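Local coordinates for extracellular ligand-binding receptor (Desulfohalobium retbaense DSM 5692, PDB 5ERE), which binds ketoleucine in a module of the leucine-binding protein family and cytosine in a tandem PAS sensor region, and probably serves as a signalling receptor, at residues 331-335 / 466-470; 1-6 / 34-39; 154-158 / 173-177. One frame throughout, in Å; residues are numbered along the deposited sequence.

From the N terminus, interaction 2 closes first: residues 1-6 and 34-39 pair at the start and end of a beta-alpha-beta unit in the parallel sheet of one part of the periplasmic binding module. Interaction 3 follows, a short closure within the same module, where 154-158 of a strand in the other main sheet meets 173-177 at the end of the next helix. Interaction 1 comes last and spans far more chain, joining the long helix 324-357 to helix 461-470 in the sensor region. The three closures lie in series, neither nesting nor crossing. They do not touch; the centres of interactions 1 and 3 are about 31 Å apart.

Interaction 1: 331-335 / 466-470; sequences QTAQE and ISRKV
At the edge of the Arg468 guanidinium, and in its plane, sits OE2 of Glu335, 3.1 Å from Arg468 NH2. The carboxylate plane is turned 43° from that of the guanidinium, so the two groups do not meet as a flat, two-pronged pair; a single weak hydrogen bond joins them within a salt bridge. The second carboxylate oxygen serves Lys469. Glu335 OE1 and Lys469 NZ are modelled only 2.4 Å apart, so the pairing is plain but its exact length is doubtful. One water closes the network, donating to Glu335 OE1 at 2.9 Å and weakly accepting from Arg468 NH2 at 2.8 Å. Arg468 NH2 is also hydrogen-bonded to Tyr377 OH, so this nitrogen has a second protein partner besides Glu335.

Glu335 reaches this position with CG anti to its own N (chi1 179°) and the rest of the chain extended, which carries the carboxylate across toward the other helix. Lys469 instead folds at three successive bonds, and its aliphatic part slides past Thr332 in the opposite direction, Thr332 OG1 lying 3.5 Å from Lys469 CB. That hydroxyl is hydrogen-bonded to Leu328 O one turn back. Below the charged layer the contact turns apolar: Thr332 CG2 meets Ile466 CG1 at 3.9 Å, the two side chains crossing nearly at right angles, and both residues rest on Ile477 and Leu557 of the sheet beneath.

The axes of the two helical segments run nearly antiparallel, at 150° and 10.3 Å apart. A long leading helix, here 324-357, is consistent with the tandem PAS (Cache-type) sensor arrangement, and at this contact it meets helix 461-470, which leads to strand 476-480 of what is probably the second PAS domain.

Interaction 2: 1-6 / 34-39; sequences KPVVGV and SAFEIV
Ser34 O accepts a 2.7 Å hydrogen bond from Lys1 NZ, just ahead of the place where strand 37-42 joins strand 3-8 to complete the beta-alpha-beta unit that runs through helix 15-32. Ser34 itself is poorly ordered. Next, Ala35 O lies against the Pro2 ring. Phe36 holds its CG between the backbone N and carbonyl carbon (chi1 58°), which brings the ring alongside Val4; Val4 CG2 approaches Phe36 CD2 obliquely at 3.3 Å, while Leu29 of helix 15-32 and Leu270 of helix 254-271 also touch the Phe36 side chain. Shortened to an alanine, this position would lose the whole ring and is likely to leave a gap between Val4 and the two helices. At Glu37 the parallel pairing begins, its N bonding to Pro2 O at 2.9 Å and its O receiving Val4 N at 2.8 Å. The Glu37 side chain lies across Lys1, in a long salt bridge from OE2 to NZ. Ile38, on the same face of the sheet as Val4, sends CD1 to within 3.6 Å of Val6 CG2. Val39 then bonds through both backbone atoms, N to Val4 O and O to Val6 N, and on the Val3 side of the sheet its CG2 stands 4.0 Å from Val3 CG1.

Interaction 3: 154-158 / 173-177; sequences VVAAQ and TIKAR
Val155 O is flanked by the bent side chain of Arg177, whose CD comes to 3.4 Å and whose CG and NE lie scarcely farther off. The oxygen sits at the edge of the guanidinium group, near its plane, with 3.5 Å to Arg177 NE. On the side-chain side of the same pair, Val155 CG2 touches Arg177 CB at 3.7 Å as the two chains slide past each other in opposite directions. With psi close to zero at Val155, the strand loses its usual alternation here, and Val155 and Ala156 in succession both direct CB toward the helix end; Ala156 CB faces Ile174 CG1 at 4.4 Å. Farther along, Gln158 CG, anti to the carbonyl carbon (chi1 -66°), lies 4.0 Å from Ile174 CG1, and the bend at chi2 then brings the amide across Thr173. The Thr173 hydroxyl has its hydrogen bond with Ala169 O, one turn back in the helix. Ile174 continues inward to Ala130 and Leu132 of the neighbouring strand 129-134. The last turn of helix 168-175 and Arg177 beyond it thus pack on the first part of strand 154-160 in the binding module, and with no clear hydrogen bond between 154-158 and 173-177, this contact rests mainly on van der Waals fit.

Interaction 1: 331-335 / 466-470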
loop_
_atom_site.group_PDB
_atom_site.type_symbol
_atom_site.label_atom_id
_atom_site.label_comp_id
_atom_site.label_asym_id
_atom_site.label_seq_id
_atom_site.Cartn_x
_atom_site.Cartn_y
_atom_site.Cartn_z
ATOM N N GLN A 331 -2.600 -6.191 12.417
ATOM C CA GLN A 331 -1.553 -5.168 12.411
ATOM C C GLN A 331 -2.108 -3.782 12.736
ATOM O O GLN A 331 -1.455 -2.964 13.372
ATOM C CB GLN A 331 -0.846 -5.147 11.062
ATOM C CG GLN A 331 0.070 -6.369 10.860
ATOM C CD GLN A 331 0.694 -6.429 9.477
ATOM O OE1 GLN A 331 0.309 -5.688 8.562
ATOM N NE2 GLN A 331 1.673 -7.318 9.319
ATOM N N THR A 332 -3.334 -3.529 12.313
ATOM C CA THR A 332 -3.963 -2.237 12.583
ATOM C C THR A 332 -4.410 -2.171 14.037
ATOM O O THR A 332 -4.164 -1.160 14.706
ATOM C CB THR A 332 -5.182 -1.994 11.653
ATOM O OG1 THR A 332 -4.774 -2.164 10.300
ATOM C CG2 THR A 332 -5.807 -0.574 11.823
ATOM N N ALA A 333 -5.074 -3.241 14.513
ATOM C CA ALA A 333 -5.447 -3.354 15.930
ATOM C C ALA A 333 -4.236 -3.111 16.814
ATOM O O ALA A 333 -4.327 -2.448 17.850
ATOM C CB ALA A 333 -6.021 -4.733 16.240
ATOM N N GLN A 334 -3.107 -3.687 16.415
ATOM C CA GLN A 334 -1.898 -3.589 17.228
ATOM C C GLN A 334 -1.329 -2.182 17.243
ATOM O O GLN A 334 -0.858 -1.712 18.283
ATOM C CB GLN A 334 -0.834 -4.558 16.720
ATOM C CG GLN A 334 -1.173 -5.986 17.035
ATOM C CD GLN A 334 -0.210 -6.967 16.414
ATOM O OE1 GLN A 334 0.711 -6.593 15.681
ATOM N NE2 GLN A 334 -0.420 -8.230 16.699
ATOM N N GLU A 335 -1.331 -1.498 16.100
ATOM C CA GLU A 335 -0.802 -0.153 16.119
ATOM C C GLU A 335 -1.681 0.711 17.005
ATOM O O GLU A 335 -1.169 1.494 17.806
ATOM C CB GLU A 335 -0.700 0.438 14.722
ATOM C CG GLU A 335 -0.169 1.859 14.745
ATOM C CD GLU A 335 0.289 2.349 13.389
ATOM O OE1 GLU A 335 0.030 1.639 12.403
ATOM O OE2 GLU A 335 0.900 3.445 13.308
ATOM N N ILE A 466 -5.491 4.436 10.285
ATOM C CA ILE A 466 -6.030 3.382 9.444
ATOM C C ILE A 466 -5.690 3.533 7.956
ATOM O O ILE A 466 -5.369 2.556 7.306
ATOM C CB ILE A 466 -7.554 3.282 9.635
ATOM C CG1 ILE A 466 -7.823 2.712 11.016
ATOM C CG2 ILE A 466 -8.170 2.421 8.583
ATOM C CD1 ILE A 466 -9.196 2.951 11.526
ATOM N N SER A 467 -5.789 4.738 7.402
ATOM C CA SER A 467 -5.557 4.915 5.984
ATOM C C SER A 467 -4.122 4.542 5.558
ATOM O O SER A 467 -3.891 4.077 4.442
ATOM C CB SER A 467 -5.869 6.379 5.575
ATOM O OG SER A 467 -4.965 7.257 6.223
ATOM N N ARG A 468 -3.143 4.745 6.422
ATOM C CA ARG A 468 -1.799 4.279 6.101
ATOM C C ARG A 468 -1.734 2.764 6.029
ATOM O O ARG A 468 -1.035 2.205 5.188
ATOM C CB ARG A 468 -0.779 4.790 7.126
ATOM C CG ARG A 468 -0.841 6.307 7.344
ATOM C CD ARG A 468 0.349 6.848 8.219
ATOM N NE ARG A 468 0.417 6.204 9.536
ATOM C CZ ARG A 468 0.171 6.785 10.721
ATOM N NH1 ARG A 468 -0.164 8.073 10.826
ATOM N NH2 ARG A 468 0.272 6.051 11.832
ATOM N N LYS A 469 -2.441 2.091 6.922
ATOM C CA LYS A 469 -2.359 0.636 6.984
ATOM C C LYS A 469 -3.007 0.004 5.729
ATOM O O LYS A 469 -2.489 -0.968 5.178
ATOM C CB LYS A 469 -3.031 0.128 8.272
ATOM C CG LYS A 469 -2.176 0.209 9.522
ATOM C CD LYS A 469 -1.312 -1.070 9.693
ATOM C CE LYS A 469 0.157 -0.771 9.754
ATOM N NZ LYS A 469 0.555 -0.366 11.112
ATOM N N VAL A 470 -4.124 0.572 5.265
ATOM C CA VAL A 470 -4.895 -0.007 4.160
ATOM C C VAL A 470 -4.515 0.507 2.778
ATOM O O VAL A 470 -5.059 0.039 1.775
ATOM C CB VAL A 470 -6.436 0.229 4.331
ATOM C CG1 VAL A 470 -6.915 -0.347 5.633
ATOM C CG2 VAL A 470 -6.821 1.671 4.240
HETATM O O HOH W 1 -0.553 3.729 10.526
#

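Interaction 2: 1-6 / 34-39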
loop_
_atom_site.group_PDB
_atom_site.type_symbol
_atom_site.label_atom_id
_atom_site.label_comp_id
_atom_site.label_asym_id
_atom_site.label_seq_id
_atom_site.Cartn_x
_atom_site.Cartn_y
_atom_site.Cartn_z
ATOM N N LYS A 1 -2.286 7.435 -41.301
ATOM C CA LYS A 1 -2.526 6.424 -40.269
ATOM C C LYS A 1 -1.330 6.384 -39.304
ATOM O O LYS A 1 -0.222 6.054 -39.710
ATOM C CB LYS A 1 -2.775 5.048 -40.911
ATOM C CG LYS A 1 -2.837 3.849 -39.936
ATOM C CD LYS A 1 -4.153 3.755 -39.164
ATOM C CE LYS A 1 -5.080 2.693 -39.750
ATOM N NZ LYS A 1 -4.962 1.359 -39.090
ATOM N N PRO A 2 -1.546 6.738 -38.026
ATOM C CA PRO A 2 -0.376 6.843 -37.141
ATOM C C PRO A 2 0.284 5.493 -36.821
ATOM O O PRO A 2 -0.384 4.466 -36.732
ATOM C CB PRO A 2 -0.951 7.466 -35.873
ATOM C CG PRO A 2 -2.364 6.984 -35.833
ATOM C CD PRO A 2 -2.817 6.880 -37.284
ATOM N N VAL A 3 1.598 5.526 -36.643
ATOM C CA VAL A 3 2.369 4.336 -36.312
ATOM C C VAL A 3 2.858 4.380 -34.877
ATOM O O VAL A 3 3.474 5.354 -34.447
ATOM C CB VAL A 3 3.554 4.185 -37.275
ATOM C CG1 VAL A 3 4.493 3.061 -36.842
ATOM C CG2 VAL A 3 3.029 3.933 -38.682
ATOM N N VAL A 4 2.583 3.309 -34.140
ATOM C CA VAL A 4 3.100 3.183 -32.788
ATOM C C VAL A 4 4.235 2.142 -32.780
ATOM O O VAL A 4 4.043 0.984 -33.163
ATOM C CB VAL A 4 1.991 2.806 -31.787
ATOM C CG1 VAL A 4 2.580 2.569 -30.372
ATOM C CG2 VAL A 4 0.934 3.895 -31.742
ATOM N N GLY A 5 5.425 2.578 -32.374
ATOM C CA GLY A 5 6.546 1.669 -32.181
ATOM C C GLY A 5 6.575 1.027 -30.785
ATOM O O GLY A 5 6.386 1.700 -29.779
ATOM N N VAL A 6 6.790 -0.282 -30.739
ATOM C CA VAL A 6 6.667 -1.060 -29.511
ATOM C C VAL A 6 7.929 -1.923 -29.313
ATOM O O VAL A 6 8.150 -2.879 -30.054
ATOM C CB VAL A 6 5.464 -1.980 -29.532
ATOM C CG1 VAL A 6 5.392 -2.760 -28.219
ATOM C CG2 VAL A 6 4.119 -1.186 -29.833
ATOM N N SER A 34 -8.310 -1.007 -35.311
ATOM C CA SER A 34 -6.976 -0.567 -35.715
ATOM C C SER A 34 -6.885 0.951 -35.910
ATOM O O SER A 34 -6.621 1.415 -37.024
ATOM C CB SER A 34 -6.561 -1.278 -37.009
ATOM O OG SER A 34 -6.910 -2.653 -36.965
ATOM N N ALA A 35 -7.102 1.721 -34.838
ATOM C CA ALA A 35 -6.907 3.179 -34.902
ATOM C C ALA A 35 -5.442 3.559 -35.207
ATOM O O ALA A 35 -5.154 4.695 -35.566
ATOM C CB ALA A 35 -7.356 3.848 -33.597
ATOM N N PHE A 36 -4.517 2.616 -35.065
ATOM C CA PHE A 36 -3.124 2.872 -35.419
ATOM C C PHE A 36 -2.444 1.579 -35.875
ATOM O O PHE A 36 -2.959 0.489 -35.631
ATOM C CB PHE A 36 -2.381 3.503 -34.238
ATOM C CG PHE A 36 -2.386 2.669 -32.976
ATOM C CD1 PHE A 36 -3.388 2.797 -32.025
ATOM C CD2 PHE A 36 -1.395 1.770 -32.746
ATOM C CE1 PHE A 36 -3.388 2.021 -30.860
ATOM C CE2 PHE A 36 -1.380 0.990 -31.564
ATOM C CZ PHE A 36 -2.370 1.128 -30.624
ATOM N N GLU A 37 -1.323 1.717 -36.579
ATOM C CA GLU A 37 -0.509 0.578 -36.988
ATOM C C GLU A 37 0.615 0.354 -35.957
ATOM O O GLU A 37 1.164 1.320 -35.417
ATOM C CB GLU A 37 0.093 0.806 -38.375
ATOM C CG GLU A 37 -0.905 1.230 -39.436
ATOM C CD GLU A 37 -1.286 0.096 -40.355
ATOM O OE1 GLU A 37 -0.845 0.117 -41.527
ATOM O OE2 GLU A 37 -2.025 -0.811 -39.906
ATOM N N ILE A 38 0.938 -0.912 -35.709
ATOM C CA ILE A 38 2.013 -1.300 -34.794
ATOM C C ILE A 38 3.222 -1.759 -35.568
ATOM O O ILE A 38 3.076 -2.486 -36.542
ATOM C CB ILE A 38 1.589 -2.445 -33.857
ATOM C CG1 ILE A 38 0.605 -1.946 -32.804
ATOM C CG2 ILE A 38 2.783 -3.042 -33.138
ATOM C CD1 ILE A 38 1.187 -0.997 -31.827
ATOM N N VAL A 39 4.415 -1.345 -35.147
ATOM C CA VAL A 39 5.624 -2.051 -35.556
ATOM C C VAL A 39 6.422 -2.440 -34.284
ATOM O O VAL A 39 6.525 -1.681 -33.325
ATOM C CB VAL A 39 6.477 -1.225 -36.551
ATOM C CG1 VAL A 39 5.636 -0.863 -37.791
ATOM C CG2 VAL A 39 7.017 0.034 -35.931
#

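Interaction 3: 154-158 / 173-177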
loop_
_atom_site.group_PDB
_atom_site.type_symbol
_atom_site.label_atom_id
_atom_site.label_comp_id
_atom_site.label_asym_id
_atom_site.label_seq_id
_atom_site.Cartn_x
_atom_site.Cartn_y
_atom_site.Cartn_z
ATOM N N VAL A 154 17.941 -7.291 6.798
ATOM C CA VAL A 154 18.497 -7.682 5.506
ATOM C C VAL A 154 19.939 -8.164 5.698
ATOM O O VAL A 154 20.835 -7.366 5.984
ATOM C CB VAL A 154 18.435 -6.518 4.479
ATOM C CG1 VAL A 154 19.273 -6.831 3.249
ATOM C CG2 VAL A 154 16.965 -6.227 4.051
ATOM N N VAL A 155 20.145 -9.471 5.529
ATOM C CA VAL A 155 21.425 -10.116 5.857
ATOM C C VAL A 155 22.265 -10.465 4.616
ATOM O O VAL A 155 23.387 -10.963 4.731
ATOM C CB VAL A 155 21.186 -11.406 6.694
ATOM C CG1 VAL A 155 20.361 -11.086 7.927
ATOM C CG2 VAL A 155 20.507 -12.525 5.876
ATOM N N ALA A 156 21.726 -10.184 3.433
ATOM C CA ALA A 156 22.380 -10.532 2.176
ATOM C C ALA A 156 21.632 -9.914 0.991
ATOM O O ALA A 156 20.407 -9.948 0.957
ATOM C CB ALA A 156 22.452 -12.037 2.016
ATOM N N ALA A 157 22.382 -9.365 0.037
ATOM C CA ALA A 157 21.818 -8.719 -1.146
ATOM C C ALA A 157 22.636 -9.115 -2.375
ATOM O O ALA A 157 23.652 -8.489 -2.677
ATOM C CB ALA A 157 21.803 -7.208 -0.976
ATOM N N GLN A 158 22.183 -10.164 -3.059
ATOM C CA GLN A 158 22.912 -10.762 -4.171
ATOM C C GLN A 158 22.216 -10.468 -5.504
ATOM O O GLN A 158 20.993 -10.434 -5.569
ATOM C CB GLN A 158 23.032 -12.275 -3.973
ATOM C CG GLN A 158 23.893 -12.702 -2.776
ATOM C CD GLN A 158 25.357 -12.292 -2.941
ATOM O OE1 GLN A 158 26.091 -12.891 -3.727
ATOM N NE2 GLN A 158 25.772 -11.247 -2.222
ATOM N N THR A 173 26.620 -17.860 -0.587
ATOM C CA THR A 173 26.589 -16.680 0.267
ATOM C C THR A 173 25.309 -16.632 1.081
ATOM O O THR A 173 25.325 -16.336 2.270
ATOM C CB THR A 173 26.664 -15.390 -0.553
ATOM O OG1 THR A 173 27.754 -15.463 -1.471
ATOM C CG2 THR A 173 26.828 -14.171 0.344
ATOM N N ILE A 174 24.197 -16.926 0.423
ATOM C CA ILE A 174 22.894 -16.735 1.028
ATOM C C ILE A 174 22.594 -17.780 2.096
ATOM O O ILE A 174 22.080 -17.452 3.170
ATOM C CB ILE A 174 21.784 -16.773 -0.046
ATOM C CG1 ILE A 174 21.713 -15.420 -0.760
ATOM C CG2 ILE A 174 20.424 -17.132 0.588
ATOM C CD1 ILE A 174 20.938 -15.462 -2.078
ATOM N N LYS A 175 22.856 -19.038 1.774
ATOM C CA LYS A 175 22.621 -20.115 2.723
ATOM C C LYS A 175 23.425 -19.856 3.987
ATOM O O LYS A 175 22.941 -20.074 5.091
ATOM C CB LYS A 175 22.987 -21.470 2.127
ATOM C CG LYS A 175 22.999 -22.592 3.149
ATOM C CD LYS A 175 23.052 -23.947 2.477
ATOM C CE LYS A 175 23.803 -24.964 3.316
ATOM N NZ LYS A 175 23.949 -26.265 2.611
ATOM N N ALA A 176 24.626 -19.320 3.805
ATOM C CA ALA A 176 25.538 -19.077 4.919
ATOM C C ALA A 176 25.076 -17.928 5.810
ATOM O O ALA A 176 25.771 -17.574 6.762
ATOM C CB ALA A 176 26.943 -18.797 4.398
ATOM N N ARG A 177 23.916 -17.341 5.514
ATOM C CA ARG A 177 23.385 -16.312 6.404
ATOM C C ARG A 177 22.087 -16.758 7.038
ATOM O O ARG A 177 21.435 -15.966 7.729
ATOM C CB ARG A 177 23.186 -15.000 5.671
ATOM C CG ARG A 177 24.354 -14.578 4.821
ATOM C CD ARG A 177 25.273 -13.620 5.536
ATOM N NE ARG A 177 26.191 -13.021 4.563
ATOM C CZ ARG A 177 27.482 -13.322 4.426
ATOM N NH1 ARG A 177 28.075 -14.207 5.224
ATOM N NH2 ARG A 177 28.194 -12.711 3.486
#